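Local coordinates for protein cryptic loci regulator 2 (Schizosaccharomyces pombe 972h-, PDB 5IKJ) that promotes transcriptional silencing upstream of histone deacetylases, and is required for nucleosome positioning at heterochromatic loci and for the silencing function of the SHREC repressor complex, at residues Arg226-Cys231 / Val364-Gly369; Tyr236-Ser241 / Ser281-Glu286; Ile309-Arg314 / Pro498-Gly503; Phe340-Gly345 / Asp376-Gly381. One frame throughout, in Å; residues are numbered along the deposited sequence.

How the interactions relate
The four contacts show how the chemistry of a contact follows its place in the fold. Interactions 1 and 2 both use helix 214-237 and both are buried, but the first lays a loop proline on a phenylalanine of the helix body, whereas the second packs the turn that leaves the helix against helix 278-285. Interaction 4, partly buried, joins the segment leaving strand 333-340 to strand 377-384 by aromatic packing and one backbone bond, and it touches interaction 1 where Y380 meets M227, F228 and F368. Interaction 3 lies at the surface, mixes apolar contacts with charged groups, and meets interaction 2 through W499.

Interaction 1 of 4, residues Arg226-Cys231 / Val364-Gly369; sequences RMFHEC and VLPTFG
Helix 214-237 is covered here by the loop that joins strand 353-355 to strand 377-384, a helix-to-loop contact near the middle of the chain and largely buried. At its heart is a CH-pi interaction: P366 lies over one face of the F228 ring, with P366 CD 3.7 Å from the ring centroid and only 15° off the ring normal. The closest atoms of this pair, F228 CE1 and P366 CD, are 3.6 Å apart, and P366 CG also reaches the same side of the ring. With CG anti to the backbone N (chi1 166°), F228 projects its ring from the helix toward the loop. L365 adds its CD1, 4.1 Å from F228 CD2, and the same methyl borders the imidazole, 4.2 Å from H229 NE2. The imidazole is held by a hydrogen bond from H229 NE2 to the carbonyl oxygen of G69, and its face rests over F228 CD2. Y380 of strand 377-384 also packs on F228, as does an apolar side chain of another protein chain. Were F228 replaced by an alanine, P366 would probably lose the ring face on which it rests, and a gap would open beside L365. No hydrogen bond links the two segments, so their direct association rests on dispersion and on the weakly polarised C-H groups of proline meeting an aromatic face.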
# COMPACT_ATOMS: atom_id res chain seq x y z
N ARG A 226 2.78 4.46 -1.41
CA ARG A 226 2.96 3.94 -0.07
C ARG A 226 1.69 3.23 0.39
O ARG A 226 1.77 2.22 1.08
CB ARG A 226 3.37 5.05 0.89
CG ARG A 226 4.77 5.56 0.65
CD ARG A 226 5.31 6.35 1.83
NE ARG A 226 4.48 7.49 2.15
CZ ARG A 226 3.69 7.55 3.22
NH1 ARG A 226 2.96 8.62 3.43
NH2 ARG A 226 3.64 6.54 4.07
N MET A 227 0.53 3.74 0.02
CA MET A 227 -0.71 3.10 0.43
C MET A 227 -0.78 1.70 -0.17
O MET A 227 -1.15 0.76 0.51
CB MET A 227 -1.92 3.90 0.00
CG MET A 227 -3.22 3.25 0.42
SD MET A 227 -4.64 4.28 0.09
CE MET A 227 -4.47 4.49 -1.67
N PHE A 228 -0.43 1.58 -1.44
CA PHE A 228 -0.44 0.27 -2.09
C PHE A 228 0.42 -0.72 -1.32
O PHE A 228 0.00 -1.86 -1.07
CB PHE A 228 0.05 0.40 -3.53
CG PHE A 228 0.39 -0.91 -4.17
CD1 PHE A 228 -0.60 -1.70 -4.74
CD2 PHE A 228 1.70 -1.36 -4.21
CE1 PHE A 228 -0.29 -2.91 -5.33
CE2 PHE A 228 2.01 -2.57 -4.80
CZ PHE A 228 1.02 -3.35 -5.36
N HIS A 229 1.63 -0.30 -0.94
CA HIS A 229 2.54 -1.21 -0.25
C HIS A 229 2.12 -1.44 1.20
O HIS A 229 2.38 -2.51 1.75
CB HIS A 229 3.96 -0.68 -0.33
CG HIS A 229 4.61 -0.89 -1.66
ND1 HIS A 229 4.96 -2.14 -2.12
CD2 HIS A 229 4.95 -0.02 -2.64
CE1 HIS A 229 5.49 -2.03 -3.33
NE2 HIS A 229 5.50 -0.76 -3.66
N GLU A 230 1.48 -0.45 1.83
CA GLU A 230 0.87 -0.70 3.13
C GLU A 230 -0.23 -1.74 3.02
O GLU A 230 -0.35 -2.62 3.88
CB GLU A 230 0.32 0.60 3.71
CG GLU A 230 -0.18 0.48 5.14
CD GLU A 230 -0.83 1.76 5.64
OE1 GLU A 230 -0.58 2.83 5.04
OE2 GLU A 230 -1.59 1.69 6.63
N CYS A 231 -1.03 -1.66 1.96
CA CYS A 231 -2.06 -2.67 1.71
C CYS A 231 -1.44 -4.04 1.47
O CYS A 231 -1.82 -5.03 2.10
CB CYS A 231 -2.90 -2.24 0.51
SG CYS A 231 -4.27 -3.32 0.13
N VAL A 364 4.60 -5.23 -9.65
CA VAL A 364 4.39 -4.14 -10.59
C VAL A 364 3.51 -3.09 -9.94
O VAL A 364 2.42 -3.40 -9.45
CB VAL A 364 3.77 -4.65 -11.91
CG1 VAL A 364 3.65 -3.52 -12.91
CG2 VAL A 364 4.61 -5.79 -12.48
N LEU A 365 3.99 -1.86 -9.93
CA LEU A 365 3.30 -0.77 -9.25
C LEU A 365 2.10 -0.32 -10.08
O LEU A 365 2.29 0.17 -11.20
CB LEU A 365 4.26 0.39 -9.04
CG LEU A 365 3.77 1.60 -8.24
CD1 LEU A 365 3.51 1.22 -6.80
CD2 LEU A 365 4.81 2.70 -8.35
N PRO A 366 0.88 -0.46 -9.57
CA PRO A 366 -0.28 0.01 -10.34
C PRO A 366 -0.46 1.52 -10.22
O PRO A 366 -0.16 2.13 -9.19
CB PRO A 366 -1.45 -0.74 -9.69
CG PRO A 366 -1.04 -0.87 -8.27
CD PRO A 366 0.47 -1.04 -8.28
N THR A 367 -0.94 2.11 -11.31
CA THR A 367 -1.30 3.53 -11.35
C THR A 367 -2.80 3.60 -11.59
O THR A 367 -3.26 3.59 -12.74
CB THR A 367 -0.51 4.29 -12.42
OG1 THR A 367 -0.64 3.62 -13.68
CG2 THR A 367 0.97 4.36 -12.03
N PHE A 368 -3.58 3.68 -10.50
CA PHE A 368 -5.03 3.63 -10.62
C PHE A 368 -5.59 4.94 -11.16
O PHE A 368 -6.57 4.94 -11.91
CB PHE A 368 -5.65 3.31 -9.27
CG PHE A 368 -5.50 1.87 -8.85
CD1 PHE A 368 -5.89 0.85 -9.70
CD2 PHE A 368 -4.99 1.55 -7.60
CE1 PHE A 368 -5.76 -0.47 -9.32
CE2 PHE A 368 -4.86 0.23 -7.22
CZ PHE A 368 -5.24 -0.78 -8.07
N GLY A 369 -5.00 6.07 -10.77
CA GLY A 369 -5.51 7.37 -11.14
C GLY A 369 -5.94 7.48 -12.59
O GLY A 369 -5.13 7.30 -13.50

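Interaction 2 of 4, residues Tyr236-Ser241 / Ser281-Glu286; sequences YTWPSS and SDTFVE
F284 reaches from the last turn of helix 278-285 across P239 and S240, overlapping the bend by which the chain leaves helix 214-237. Its CG stands anti to the backbone N (chi1 -166°), which carries the ring to the pyrrolidine of P239. The two side chains meet at about a right angle, with P239 CG 3.7 Å from F284 CZ and P239 CD 3.8 Å from F284 CE1. S240 bears on the same residue at two places: its CB is 3.4 Å from the carbonyl oxygen F284 O and 4.1 Å from the ring atom F284 CE2. One residue earlier in the helix, T283 CB is approached by W238 CZ3 at 4.3 Å, a looser apolar touch.

The bend has internal support. W238 is the first residue to depart from helical geometry, S240 is the centre of an inverse gamma turn, and S241 OG donates to W238 O across 2.7 Å, tilted 15° from the carbonyl plane. Around this core, M465 and L469 of helix 461-469 pack on F284, as does W499, while the indole nitrogen W238 NE1 is bonded to T74 OG1 and T283 OG1 to I280 O.

With a serine in place of F284, P239 would probably lose its aromatic neighbour, leaving a gap between the bend and helix 461-469. The polar groups of W238, T283 and S241 find partners apart from the interface between the segments, and no hydrogen bond joins the segments, which meet through a proline, a phenylalanine ring and a serine methylene set against a carbonyl oxygen.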
# COMPACT_ATOMS: atom_id res chain seq x y z
N TYR A 236 -0.49 -9.39 2.34
CA TYR A 236 0.33 -10.33 1.59
C TYR A 236 1.71 -10.51 2.21
O TYR A 236 2.13 -11.64 2.48
CB TYR A 236 0.46 -9.86 0.13
CG TYR A 236 1.46 -10.63 -0.69
CD1 TYR A 236 1.12 -11.83 -1.30
CD2 TYR A 236 2.75 -10.14 -0.88
CE1 TYR A 236 2.04 -12.53 -2.06
CE2 TYR A 236 3.67 -10.84 -1.64
CZ TYR A 236 3.31 -12.03 -2.22
OH TYR A 236 4.23 -12.72 -2.98
N THR A 237 2.42 -9.41 2.45
CA THR A 237 3.83 -9.50 2.85
C THR A 237 3.98 -9.81 4.34
O THR A 237 4.60 -10.81 4.71
CB THR A 237 4.55 -8.20 2.50
OG1 THR A 237 4.02 -7.66 1.29
CG2 THR A 237 6.04 -8.46 2.31
N TRP A 238 3.43 -8.96 5.20
CA TRP A 238 3.52 -9.12 6.65
C TRP A 238 2.13 -9.01 7.26
O TRP A 238 1.86 -8.12 8.07
CB TRP A 238 4.47 -8.08 7.24
CG TRP A 238 5.68 -7.82 6.39
CD1 TRP A 238 5.91 -6.73 5.60
CD2 TRP A 238 6.83 -8.67 6.25
NE1 TRP A 238 7.13 -6.85 4.98
CE2 TRP A 238 7.72 -8.03 5.36
CE3 TRP A 238 7.20 -9.91 6.79
CZ2 TRP A 238 8.94 -8.58 4.99
CZ3 TRP A 238 8.42 -10.45 6.43
CH2 TRP A 238 9.27 -9.79 5.54
N PRO A 239 1.22 -9.91 6.89
CA PRO A 239 -0.19 -9.73 7.27
C PRO A 239 -0.49 -10.01 8.73
O PRO A 239 -1.40 -9.39 9.28
CB PRO A 239 -0.92 -10.71 6.34
CG PRO A 239 0.08 -11.77 6.05
CD PRO A 239 1.40 -11.06 5.98
N SER A 240 0.23 -10.93 9.37
CA SER A 240 -0.06 -11.29 10.76
C SER A 240 0.60 -10.24 11.65
O SER A 240 1.72 -10.41 12.13
CB SER A 240 0.44 -12.69 11.08
OG SER A 240 -0.24 -13.23 12.20
N SER A 241 -0.11 -9.14 11.87
CA SER A 241 0.49 -7.96 12.48
C SER A 241 -0.62 -6.97 12.84
O SER A 241 -1.77 -7.12 12.43
CB SER A 241 1.50 -7.31 11.53
OG SER A 241 0.88 -6.95 10.31
N SER A 281 9.36 -18.15 9.42
CA SER A 281 8.18 -18.36 10.26
C SER A 281 8.14 -17.38 11.42
O SER A 281 7.07 -16.87 11.77
CB SER A 281 8.14 -19.80 10.77
OG SER A 281 9.04 -19.99 11.85
N ASP A 282 9.29 -17.12 12.05
CA ASP A 282 9.33 -16.14 13.13
C ASP A 282 9.04 -14.73 12.61
O ASP A 282 8.35 -13.95 13.28
CB ASP A 282 10.68 -16.18 13.83
CG ASP A 282 10.81 -17.35 14.78
OD1 ASP A 282 10.40 -18.47 14.41
OD2 ASP A 282 11.32 -17.15 15.91
N THR A 283 9.55 -14.40 11.42
CA THR A 283 9.26 -13.09 10.84
C THR A 283 7.77 -12.95 10.53
O THR A 283 7.20 -11.87 10.69
CB THR A 283 10.09 -12.88 9.58
OG1 THR A 283 9.92 -13.99 8.69
CG2 THR A 283 11.57 -12.73 9.93
N PHE A 284 7.14 -14.04 10.08
CA PHE A 284 5.72 -13.98 9.75
C PHE A 284 4.87 -13.73 10.99
O PHE A 284 3.79 -13.13 10.89
CB PHE A 284 5.29 -15.28 9.06
CG PHE A 284 3.95 -15.20 8.39
CD1 PHE A 284 3.83 -14.70 7.11
CD2 PHE A 284 2.81 -15.63 9.05
CE1 PHE A 284 2.60 -14.63 6.49
CE2 PHE A 284 1.57 -15.56 8.43
CZ PHE A 284 1.47 -15.06 7.15
N VAL A 285 5.33 -14.17 12.16
CA VAL A 285 4.59 -13.99 13.40
C VAL A 285 4.91 -12.65 14.05
O VAL A 285 4.01 -11.96 14.55
CB VAL A 285 4.88 -15.16 14.36
CG1 VAL A 285 4.28 -14.91 15.74
CG2 VAL A 285 4.34 -16.46 13.78
N GLU A 286 6.18 -12.26 14.07
CA GLU A 286 6.64 -11.03 14.71
C GLU A 286 7.51 -10.24 13.74
O GLU A 286 8.72 -10.11 13.92
CB GLU A 286 7.41 -11.34 15.99
CG GLU A 286 6.54 -11.58 17.22
CD GLU A 286 6.20 -10.30 17.95
OE1 GLU A 286 6.36 -9.21 17.36
OE2 GLU A 286 5.77 -10.38 19.12

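Interaction 3 of 4, residues Ile309-Arg314 / Pro498-Gly503; sequences IEPWSR and PWFVKG
P311 and V501 reach toward each other in the close-packed part of this contact, with P311 CG 3.8 Å from V501 CG2. The same proline carbon lies at the edge of the F500 ring, in its plane, 3.9 Å from F500 CE2. V501 can make its contact because CG2 stands anti to its own carbonyl carbon while CG1 (chi1 -166°) is turned to the R314 side, 4.2 Å from R314 CD. P311 lies on strand 309-311, one of the two outermost strands, within this chain, of an antiparallel five-stranded sheet, and the contact joins that edge to the loop between strands 491-494 and 513-514. Y242 packs on both P311 and F500, and Y496 meets the F500 ring.

Toward solvent the fit loosens. K502 runs extended beyond CG, and its NZ stays 5.0 Å from E310 OE2, so the opposite charges can at most attract at a distance; the nearer approach is made by the methylene K502 CE, 4.0 Å from the same oxygen. R314 NE gives a weak but fairly straight hydrogen bond to K502 O, 3.3 Å long with an angle of 163° at the hydrogen, the acceptor lying in the guanidinium plane at its edge.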
# COMPACT_ATOMS: atom_id res chain seq x y z
N ILE A 309 0.72 -7.04 22.78
CA ILE A 309 -0.40 -6.26 22.26
C ILE A 309 -1.55 -7.21 21.98
O ILE A 309 -1.35 -8.32 21.48
CB ILE A 309 -0.01 -5.49 20.99
CG1 ILE A 309 1.31 -4.74 21.20
CG2 ILE A 309 -1.14 -4.53 20.59
CD1 ILE A 309 1.76 -3.90 20.03
N GLU A 310 -2.76 -6.78 22.30
CA GLU A 310 -3.96 -7.56 22.06
C GLU A 310 -4.98 -6.71 21.33
O GLU A 310 -5.05 -5.49 21.54
CB GLU A 310 -4.56 -8.08 23.37
CG GLU A 310 -3.57 -8.88 24.21
CD GLU A 310 -4.24 -9.97 25.02
OE1 GLU A 310 -5.20 -9.67 25.75
OE2 GLU A 310 -3.80 -11.14 24.92
N PRO A 311 -5.80 -7.31 20.45
CA PRO A 311 -6.80 -6.52 19.74
C PRO A 311 -7.79 -5.88 20.70
O PRO A 311 -8.08 -6.41 21.77
CB PRO A 311 -7.48 -7.55 18.83
CG PRO A 311 -6.52 -8.67 18.72
CD PRO A 311 -5.82 -8.72 20.04
N TRP A 312 -8.31 -4.72 20.29
CA TRP A 312 -9.22 -3.96 21.15
C TRP A 312 -10.39 -4.81 21.63
O TRP A 312 -10.87 -4.62 22.75
CB TRP A 312 -9.74 -2.73 20.41
CG TRP A 312 -10.63 -1.88 21.25
CD1 TRP A 312 -11.98 -1.74 21.14
CD2 TRP A 312 -10.23 -1.06 22.36
NE1 TRP A 312 -12.45 -0.87 22.10
CE2 TRP A 312 -11.39 -0.45 22.86
CE3 TRP A 312 -9.00 -0.79 22.97
CZ2 TRP A 312 -11.36 0.43 23.94
CZ3 TRP A 312 -8.97 0.08 24.04
CH2 TRP A 312 -10.14 0.68 24.52
N SER A 313 -10.86 -5.74 20.80
CA SER A 313 -12.03 -6.54 21.14
C SER A 313 -11.73 -7.65 22.14
O SER A 313 -12.64 -8.42 22.47
CB SER A 313 -12.64 -7.14 19.87
OG SER A 313 -11.66 -7.82 19.11
N ARG A 314 -10.50 -7.76 22.63
CA ARG A 314 -10.17 -8.83 23.56
C ARG A 314 -10.60 -8.49 24.99
O ARG A 314 -11.10 -9.36 25.70
CB ARG A 314 -8.66 -9.11 23.52
CG ARG A 314 -8.21 -10.24 24.45
CD ARG A 314 -9.04 -11.50 24.27
NE ARG A 314 -8.54 -12.62 25.05
CZ ARG A 314 -8.66 -12.74 26.37
NH1 ARG A 314 -9.26 -11.79 27.07
NH2 ARG A 314 -8.17 -13.80 26.98
N PRO A 498 -4.79 -17.95 13.53
CA PRO A 498 -5.25 -18.72 14.70
C PRO A 498 -4.35 -18.58 15.92
O PRO A 498 -4.83 -18.70 17.05
CB PRO A 498 -5.30 -20.16 14.19
CG PRO A 498 -4.36 -20.19 13.03
CD PRO A 498 -4.42 -18.83 12.41
N TRP A 499 -3.05 -18.32 15.72
CA TRP A 499 -2.15 -18.10 16.84
C TRP A 499 -2.17 -16.67 17.36
O TRP A 499 -1.59 -16.40 18.42
CB TRP A 499 -0.71 -18.45 16.43
CG TRP A 499 -0.17 -17.57 15.34
CD1 TRP A 499 0.32 -16.30 15.47
CD2 TRP A 499 -0.07 -17.90 13.95
NE1 TRP A 499 0.71 -15.82 14.25
CE2 TRP A 499 0.49 -16.78 13.30
CE3 TRP A 499 -0.39 -19.03 13.19
CZ2 TRP A 499 0.73 -16.75 11.93
CZ3 TRP A 499 -0.16 -19.00 11.83
CH2 TRP A 499 0.40 -17.87 11.21
N PHE A 500 -2.84 -15.76 16.65
CA PHE A 500 -2.71 -14.34 16.93
C PHE A 500 -3.29 -13.97 18.29
O PHE A 500 -2.81 -13.03 18.93
CB PHE A 500 -3.40 -13.53 15.83
CG PHE A 500 -3.04 -12.07 15.84
CD1 PHE A 500 -1.88 -11.63 15.23
CD2 PHE A 500 -3.88 -11.15 16.43
CE1 PHE A 500 -1.55 -10.28 15.23
CE2 PHE A 500 -3.56 -9.80 16.43
CZ PHE A 500 -2.40 -9.37 15.83
N VAL A 501 -4.31 -14.69 18.76
CA VAL A 501 -5.03 -14.31 19.97
C VAL A 501 -5.36 -15.58 20.76
O VAL A 501 -6.22 -16.36 20.34
CB VAL A 501 -6.32 -13.53 19.67
CG1 VAL A 501 -6.84 -12.88 20.94
CG2 VAL A 501 -6.08 -12.49 18.59
N LYS A 502 -4.70 -15.77 21.89
CA LYS A 502 -5.16 -16.72 22.89
C LYS A 502 -6.47 -16.20 23.48
O LYS A 502 -6.53 -15.06 23.97
CB LYS A 502 -4.11 -16.90 23.98
CG LYS A 502 -3.76 -15.62 24.72
CD LYS A 502 -2.69 -15.82 25.77
CE LYS A 502 -2.43 -14.53 26.51
NZ LYS A 502 -1.41 -14.67 27.59
N GLY A 503 -7.52 -17.00 23.41
CA GLY A 503 -8.83 -16.57 23.84
C GLY A 503 -9.72 -16.17 22.68
O GLY A 503 -9.46 -16.49 21.52

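Interaction 4 of 4, residues Phe340-Gly345 / Asp376-Gly381; sequences FQPLEG and DDHFYG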
# COMPACT_ATOMS: atom_id res chain seq x y z
N PHE A 340 -9.78 4.90 -5.55
CA PHE A 340 -9.04 4.56 -6.75
C PHE A 340 -10.02 4.13 -7.84
O PHE A 340 -11.20 3.89 -7.58
CB PHE A 340 -8.02 3.44 -6.49
CG PHE A 340 -8.64 2.09 -6.27
CD1 PHE A 340 -9.21 1.77 -5.06
CD2 PHE A 340 -8.64 1.15 -7.29
CE1 PHE A 340 -9.78 0.53 -4.86
CE2 PHE A 340 -9.21 -0.09 -7.09
CZ PHE A 340 -9.78 -0.40 -5.88
N GLN A 341 -9.51 4.04 -9.06
CA GLN A 341 -10.29 3.58 -10.20
C GLN A 341 -9.92 2.14 -10.50
O GLN A 341 -8.76 1.89 -10.89
CB GLN A 341 -10.05 4.46 -11.42
CG GLN A 341 -10.61 5.87 -11.30
CD GLN A 341 -12.13 5.88 -11.23
OE1 GLN A 341 -12.78 4.90 -11.59
NE2 GLN A 341 -12.69 6.99 -10.77
N PRO A 342 -10.82 1.17 -10.35
CA PRO A 342 -10.49 -0.20 -10.75
C PRO A 342 -10.01 -0.24 -12.20
O PRO A 342 -10.40 0.58 -13.03
CB PRO A 342 -11.81 -0.95 -10.57
CG PRO A 342 -12.55 -0.17 -9.55
CD PRO A 342 -12.16 1.26 -9.75
N LEU A 343 -9.15 -1.21 -12.49
CA LEU A 343 -8.59 -1.35 -13.83
C LEU A 343 -9.49 -2.23 -14.69
O LEU A 343 -10.10 -3.19 -14.22
CB LEU A 343 -7.19 -1.96 -13.77
CG LEU A 343 -6.16 -1.22 -12.91
CD1 LEU A 343 -4.80 -1.90 -13.03
CD2 LEU A 343 -6.05 0.25 -13.30
N GLU A 344 -9.55 -1.89 -15.97
CA GLU A 344 -10.26 -2.72 -16.93
C GLU A 344 -9.44 -3.97 -17.24
O GLU A 344 -8.21 -3.98 -17.14
CB GLU A 344 -10.53 -1.94 -18.22
CG GLU A 344 -11.31 -0.65 -18.01
CD GLU A 344 -12.73 -0.89 -17.54
OE1 GLU A 344 -13.35 -1.87 -17.99
OE2 GLU A 344 -13.22 -0.09 -16.71
N GLY A 345 -10.14 -5.04 -17.61
CA GLY A 345 -9.47 -6.31 -17.84
C GLY A 345 -8.45 -6.25 -18.96
O GLY A 345 -7.49 -7.02 -18.97
N ASP A 376 -20.01 3.88 -8.96
CA ASP A 376 -19.44 3.29 -7.76
C ASP A 376 -18.06 3.88 -7.49
O ASP A 376 -17.19 3.86 -8.37
CB ASP A 376 -19.34 1.77 -7.89
CG ASP A 376 -20.69 1.09 -7.96
OD1 ASP A 376 -21.70 1.72 -7.58
OD2 ASP A 376 -20.75 -0.07 -8.41
N ASP A 377 -17.87 4.39 -6.28
CA ASP A 377 -16.55 4.78 -5.81
C ASP A 377 -15.93 3.60 -5.06
O ASP A 377 -16.58 3.01 -4.19
CB ASP A 377 -16.64 6.00 -4.89
CG ASP A 377 -16.96 7.28 -5.65
OD1 ASP A 377 -16.70 7.32 -6.87
OD2 ASP A 377 -17.45 8.23 -5.02
N HIS A 378 -14.70 3.27 -5.41
CA HIS A 378 -13.99 2.14 -4.83
C HIS A 378 -12.86 2.64 -3.93
O HIS A 378 -12.27 3.70 -4.18
CB HIS A 378 -13.44 1.23 -5.92
CG HIS A 378 -14.50 0.64 -6.81
ND1 HIS A 378 -14.93 -0.66 -6.69
CD2 HIS A 378 -15.22 1.19 -7.81
CE1 HIS A 378 -15.87 -0.89 -7.59
NE2 HIS A 378 -16.06 0.22 -8.28
N PHE A 379 -12.57 1.88 -2.88
CA PHE A 379 -11.68 2.33 -1.83
C PHE A 379 -10.73 1.22 -1.41
O PHE A 379 -11.13 0.06 -1.30
CB PHE A 379 -12.47 2.83 -0.61
CG PHE A 379 -13.26 4.07 -0.87
CD1 PHE A 379 -12.69 5.32 -0.69
CD2 PHE A 379 -14.57 4.00 -1.31
CE1 PHE A 379 -13.41 6.47 -0.93
CE2 PHE A 379 -15.30 5.15 -1.56
CZ PHE A 379 -14.72 6.39 -1.36
N TYR A 380 -9.47 1.60 -1.16
CA TYR A 380 -8.47 0.64 -0.72
C TYR A 380 -8.86 -0.02 0.60
O TYR A 380 -8.62 -1.21 0.80
CB TYR A 380 -7.12 1.33 -0.56
CG TYR A 380 -6.13 1.05 -1.65
CD1 TYR A 380 -6.14 1.77 -2.84
CD2 TYR A 380 -5.16 0.07 -1.49
CE1 TYR A 380 -5.21 1.52 -3.83
CE2 TYR A 380 -4.24 -0.19 -2.47
CZ TYR A 380 -4.27 0.53 -3.64
OH TYR A 380 -3.33 0.26 -4.62
N GLY A 381 -9.45 0.75 1.51
CA GLY A 381 -9.68 0.22 2.84
C GLY A 381 -10.62 1.11 3.64
O GLY A 381 -11.13 2.11 3.15
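P342 points its CG at one face of the H378 imidazole, the side chains crossing at about a right angle; the carbon lies 3.5 Å from the ring centroid, 14° off the normal. This CH-pi contact joins the segment leaving strand 333-340 to strand 377-384. A second CH-pi contact runs the other way: H378 CB sits over one face of the F340 ring, 4.2 Å from its centroid. H378 therefore serves as both donor of a C-H and acceptor face, and each role is filled by a different residue of 340-345.

F340 meets two further groups. The backbone carbon F379 C approaches the rim of its ring in plane, 3.6 Å from F340 CE1, and Y380 turns an edge to the face of F340 in a T-shaped pair, centroids 5.3 Å apart and planes at 64°. F340 holds its CG between the backbone N and the carbonyl carbon (chi1 72°), which lays the ring back along 378-380. A backbone bond, F340 N to H378 O at 3.1 Å, also links the segments.

Outside this shell, H378 ND1 bonds D416 OD1, which helps fix the rotation of the imidazole beneath P342, and Y418 meets the same ring. Y380 and G381 form a classic beta bulge opposite F337, where the strand turns a corner, and from there Y380 packs on M227 and C231 of helix 214-237. The carboxylate of D416 would probably favour a proton on H378 ND1, while one face of the ring takes the P342 C-H groups.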